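Local coordinates for protein N-acetylglucosaminidase (PDB 6INX) that probably hydrolyses N-acetylglucosamine-containing glycans as a family 18 glycoside hydrolase, at residues Arg188-Thr199 and Gly233-Val244. Sequence-based numbering, arbitrary orientation.
Sequences RGGFQTLTGHHT and GAAFYSRMWKDV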
loop_
_atom_site.group_PDB
_atom_site.type_symbol
_atom_site.label_atom_id
_atom_site.label_comp_id
_atom_site.label_asym_id
_atom_site.label_seq_id
_atom_site.Cartn_x
_atom_site.Cartn_y
_atom_site.Cartn_z
ATOM N N ARG A 188 8.034 -2.507 3.861
ATOM C CA ARG A 188 8.351 -1.763 2.654
ATOM C C ARG A 188 9.617 -2.401 2.116
ATOM O O ARG A 188 10.588 -2.567 2.857
ATOM C CB ARG A 188 8.619 -0.299 2.991
ATOM C CG ARG A 188 7.398 0.376 3.592
ATOM C CD ARG A 188 7.737 1.717 4.251
ATOM N NE ARG A 188 6.518 2.293 4.805
ATOM C CZ ARG A 188 5.906 1.879 5.916
ATOM N NH1 ARG A 188 6.400 0.869 6.626
ATOM N NH2 ARG A 188 4.772 2.451 6.303
ATOM N N GLY A 189 9.596 -2.793 0.850
ATOM C CA GLY A 189 10.702 -3.556 0.313
ATOM C C GLY A 189 10.614 -3.734 -1.187
ATOM O O GLY A 189 10.553 -2.748 -1.924
ATOM N N GLY A 190 10.550 -4.984 -1.645
ATOM C CA GLY A 190 10.756 -5.276 -3.056
ATOM C C GLY A 190 9.610 -4.898 -3.977
ATOM O O GLY A 190 9.771 -4.999 -5.200
ATOM N N PHE A 191 8.473 -4.469 -3.441
ATOM C CA PHE A 191 7.346 -4.079 -4.282
ATOM C C PHE A 191 7.144 -2.572 -4.381
ATOM O O PHE A 191 6.230 -2.134 -5.088
ATOM C CB PHE A 191 6.053 -4.738 -3.792
ATOM C CG PHE A 191 6.075 -6.238 -3.886
ATOM C CD1 PHE A 191 6.087 -6.854 -5.120
ATOM C CD2 PHE A 191 6.122 -7.025 -2.745
ATOM C CE1 PHE A 191 6.117 -8.241 -5.224
ATOM C CE2 PHE A 191 6.156 -8.410 -2.849
ATOM C CZ PHE A 191 6.153 -9.009 -4.091
ATOM N N GLN A 192 7.969 -1.759 -3.721
ATOM C CA GLN A 192 7.775 -0.317 -3.783
ATOM C C GLN A 192 9.085 0.407 -4.063
ATOM O O GLN A 192 10.154 0.011 -3.589
ATOM C CB GLN A 192 7.078 0.230 -2.516
ATOM C CG GLN A 192 7.901 0.123 -1.250
ATOM C CD GLN A 192 7.134 0.633 -0.051
ATOM O OE1 GLN A 192 6.191 -0.014 0.417
ATOM N NE2 GLN A 192 7.513 1.822 0.436
ATOM N N THR A 193 8.971 1.499 -4.821
ATOM C CA THR A 193 10.110 2.347 -5.135
ATOM C C THR A 193 10.194 3.561 -4.223
ATOM O O THR A 193 11.144 4.341 -4.340
ATOM C CB THR A 193 10.045 2.819 -6.589
ATOM O OG1 THR A 193 8.798 3.483 -6.803
ATOM C CG2 THR A 193 10.158 1.651 -7.556
ATOM N N LEU A 194 9.244 3.731 -3.307
ATOM C CA LEU A 194 9.316 4.802 -2.319
ATOM C C LEU A 194 10.082 4.304 -1.100
ATOM O O LEU A 194 9.795 3.219 -0.587
ATOM C CB LEU A 194 7.906 5.198 -1.881
ATOM C CG LEU A 194 7.899 6.484 -1.059
ATOM C CD1 LEU A 194 8.197 7.681 -1.945
ATOM C CD2 LEU A 194 6.545 6.657 -0.374
ATOM N N THR A 195 11.049 5.093 -0.634
ATOM C CA THR A 195 11.780 4.687 0.552
ATOM C C THR A 195 10.903 4.809 1.795
ATOM O O THR A 195 9.923 5.569 1.845
ATOM C CB THR A 195 13.042 5.529 0.753
ATOM O OG1 THR A 195 12.686 6.891 1.041
ATOM C CG2 THR A 195 13.928 5.503 -0.482
ATOM N N GLY A 196 11.262 4.029 2.803
ATOM C CA GLY A 196 10.597 4.107 4.087
ATOM C C GLY A 196 11.152 3.038 5.005
ATOM O O GLY A 196 12.093 2.329 4.658
ATOM N N HIS A 197 10.542 2.934 6.176
ATOM C CA HIS A 197 11.028 2.009 7.191
ATOM C C HIS A 197 10.449 0.623 6.948
ATOM O O HIS A 197 9.232 0.473 6.827
ATOM C CB HIS A 197 10.558 2.499 8.555
ATOM C CG HIS A 197 11.023 3.882 8.891
ATOM N ND1 HIS A 197 12.357 4.227 8.923
ATOM C CD2 HIS A 197 10.333 5.006 9.197
ATOM C CE1 HIS A 197 12.470 5.505 9.243
ATOM N NE2 HIS A 197 11.255 6.000 9.417
ATOM N N HIS A 198 11.304 -0.401 6.943
ATOM C CA HIS A 198 10.808 -1.743 6.649
ATOM C C HIS A 198 10.293 -2.477 7.876
ATOM O O HIS A 198 9.552 -3.455 7.733
ATOM C CB HIS A 198 11.834 -2.546 5.820
ATOM C CG HIS A 198 12.793 -3.377 6.622
ATOM N ND1 HIS A 198 12.594 -4.719 6.861
ATOM C CD2 HIS A 198 14.014 -3.083 7.133
ATOM C CE1 HIS A 198 13.622 -5.206 7.532
ATOM N NE2 HIS A 198 14.498 -4.233 7.713
ATOM N N THR A 199 10.650 -2.015 9.071
ATOM C CA THR A 199 10.326 -2.735 10.292
ATOM C C THR A 199 9.973 -1.747 11.409
ATOM O O THR A 199 10.334 -1.927 12.575
ATOM C CB THR A 199 11.425 -3.754 10.612
ATOM O OG1 THR A 199 11.019 -4.621 11.678
ATOM C CG2 THR A 199 12.771 -3.088 10.925
ATOM N N GLY A 233 7.502 -8.765 15.112
ATOM C CA GLY A 233 8.738 -9.098 14.416
ATOM C C GLY A 233 9.798 -8.017 14.486
ATOM O O GLY A 233 9.495 -6.820 14.363
ATOM N N ALA A 234 11.048 -8.458 14.645
ATOM C CA ALA A 234 12.245 -7.636 14.555
ATOM C C ALA A 234 13.153 -8.208 13.482
ATOM O O ALA A 234 13.218 -9.426 13.280
ATOM C CB ALA A 234 13.023 -7.615 15.881
ATOM N N ALA A 235 13.866 -7.327 12.799
ATOM C CA ALA A 235 14.701 -7.711 11.676
ATOM C C ALA A 235 16.154 -7.442 12.026
ATOM O O ALA A 235 16.500 -6.327 12.424
ATOM C CB ALA A 235 14.319 -6.920 10.425
ATOM N N PHE A 236 17.000 -8.455 11.854
ATOM C CA PHE A 236 18.443 -8.309 12.024
ATOM C C PHE A 236 19.149 -7.939 10.718
ATOM O O PHE A 236 20.338 -8.244 10.542
ATOM C CB PHE A 236 19.043 -9.593 12.614
ATOM C CG PHE A 236 18.684 -9.864 14.058
ATOM C CD1 PHE A 236 17.743 -9.116 14.747
ATOM C CD2 PHE A 236 19.301 -10.920 14.722
ATOM C CE1 PHE A 236 17.442 -9.401 16.080
ATOM C CE2 PHE A 236 19.003 -11.202 16.048
ATOM C CZ PHE A 236 18.077 -10.458 16.719
ATOM N N TYR A 237 18.451 -7.268 9.802
ATOM C CA TYR A 237 18.991 -6.939 8.484
ATOM C C TYR A 237 18.220 -5.731 7.967
ATOM O O TYR A 237 17.183 -5.348 8.520
ATOM C CB TYR A 237 18.837 -8.119 7.504
ATOM C CG TYR A 237 17.376 -8.358 7.227
ATOM C CD1 TYR A 237 16.608 -9.102 8.105
ATOM C CD2 TYR A 237 16.741 -7.763 6.134
ATOM C CE1 TYR A 237 15.251 -9.279 7.909
ATOM C CE2 TYR A 237 15.389 -7.942 5.922
ATOM C CZ TYR A 237 14.654 -8.695 6.815
ATOM O OH TYR A 237 13.312 -8.855 6.622
ATOM N N SER A 238 18.709 -5.170 6.866
ATOM C CA SER A 238 18.168 -3.937 6.316
ATOM C C SER A 238 17.457 -4.148 4.984
ATOM O O SER A 238 17.643 -5.146 4.291
ATOM C CB SER A 238 19.282 -2.902 6.131
ATOM O OG SER A 238 20.207 -3.286 5.124
ATOM N N ARG A 239 16.644 -3.153 4.627
ATOM C CA ARG A 239 16.154 -2.967 3.269
ATOM C C ARG A 239 16.767 -1.680 2.736
ATOM O O ARG A 239 17.022 -0.745 3.497
ATOM C CB ARG A 239 14.619 -2.854 3.252
ATOM C CG ARG A 239 13.883 -4.200 3.360
ATOM C CD ARG A 239 13.883 -4.928 2.031
ATOM N NE ARG A 239 13.400 -6.298 2.167
ATOM C CZ ARG A 239 13.179 -7.112 1.144
ATOM N NH1 ARG A 239 13.372 -6.699 -0.105
ATOM N NH2 ARG A 239 12.757 -8.346 1.373
ATOM N N MET A 240 17.041 -1.643 1.431
ATOM C CA MET A 240 17.875 -0.582 0.880
ATOM C C MET A 240 17.364 -0.141 -0.480
ATOM O O MET A 240 17.005 -0.972 -1.315
ATOM C CB MET A 240 19.317 -1.088 0.740
ATOM C CG MET A 240 20.277 -0.097 0.105
ATOM S SD MET A 240 21.983 -0.717 0.113
ATOM C CE MET A 240 21.843 -2.072 -1.039
ATOM N N TRP A 241 17.320 1.174 -0.690
ATOM C CA TRP A 241 16.965 1.749 -1.978
ATOM C C TRP A 241 18.148 2.545 -2.519
ATOM O O TRP A 241 18.864 3.213 -1.761
ATOM C CB TRP A 241 15.767 2.699 -1.848
ATOM C CG TRP A 241 14.429 2.052 -1.606
ATOM C CD1 TRP A 241 13.442 1.858 -2.529
ATOM C CD2 TRP A 241 13.925 1.554 -0.362
ATOM N NE1 TRP A 241 12.344 1.268 -1.935
ATOM C CE2 TRP A 241 12.614 1.076 -0.604
ATOM C CE3 TRP A 241 14.452 1.462 0.933
ATOM C CZ2 TRP A 241 11.830 0.505 0.399
ATOM C CZ3 TRP A 241 13.668 0.913 1.932
ATOM C CH2 TRP A 241 12.370 0.433 1.659
ATOM N N LYS A 242 18.321 2.509 -3.839
ATOM C CA LYS A 242 19.464 3.125 -4.490
ATOM C C LYS A 242 19.057 4.340 -5.315
ATOM O O LYS A 242 17.930 4.432 -5.809
ATOM C CB LYS A 242 20.159 2.117 -5.402
ATOM C CG LYS A 242 20.647 0.869 -4.663
ATOM C CD LYS A 242 21.245 -0.136 -5.635
ATOM C CE LYS A 242 21.756 -1.363 -4.888
ATOM N NZ LYS A 242 22.321 -2.397 -5.805
ATOM N N ASP A 243 20.004 5.273 -5.454
ATOM C CA ASP A 243 19.861 6.413 -6.358
ATOM C C ASP A 243 18.640 7.262 -6.014
ATOM O O ASP A 243 17.821 7.603 -6.872
ATOM C CB ASP A 243 19.869 5.951 -7.813
ATOM C CG ASP A 243 21.138 5.199 -8.159
ATOM O OD1 ASP A 243 22.232 5.732 -7.869
ATOM O OD2 ASP A 243 21.034 4.077 -8.684
ATOM N N VAL A 244 18.533 7.615 -4.739
ATOM C CA VAL A 244 17.388 8.401 -4.287
ATOM C C VAL A 244 17.789 9.863 -4.137
ATOM O O VAL A 244 18.938 10.162 -3.777
ATOM C CB VAL A 244 16.751 7.830 -3.010
ATOM C CG1 VAL A 244 16.632 6.316 -3.091
ATOM C CG2 VAL A 244 17.531 8.210 -1.818
#
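Trp241, at the far end of strand 237-241, lies against the loop 188-199, beyond the TIM barrel of this family 18 glycosidase: Gly233-Ala235 end a barrel strand, and 237-241 belongs to a separate antiparallel sheet covered here by the loop. From Trp241 CB, 3.6 Å from Thr195 CG2, the side chain runs to CG, still against that methyl; chi1 of -72° sets CG anti to the carbonyl carbon and directs the indole into the loop. CD1 comes near Thr193 O, and Trp241 NE1 donates to Gln192 O at 3.0 Å, with an N-H...O angle of 161°; the acceptor lies near the ring plane, but the donor sits above the carbonyl plane. Thr195 CA lies over CD2 and CE2 in a CH-pi contact, 3.9 Å from the centroid of the six-membered ring of Trp241 and 14° off the normal. CZ2 meets Leu194 O, CZ3 Gly196 O, and Trp241 CH2 sits between Gly196 O and Arg188 O, the latter at 3.7 Å; both oxygens are buried without a polar partner in the model. With the indole cut back to an alanine, Gln192 O would probably lose its donor and a gap would open against Thr195. Nearer the barrel, Arg239 CG and Thr199 CG2 cover opposite faces of the His198 ring, while Asp186 takes His198 ND1 as well as Tyr237 OH and a salt bridge from Arg239 NE. His198 CE1 touches Ala235 CB at 3.4 Å, and His198 NE2 donates to Tyr237 O at 3.0 Å, with Tyr237 O in the plane of the imidazole.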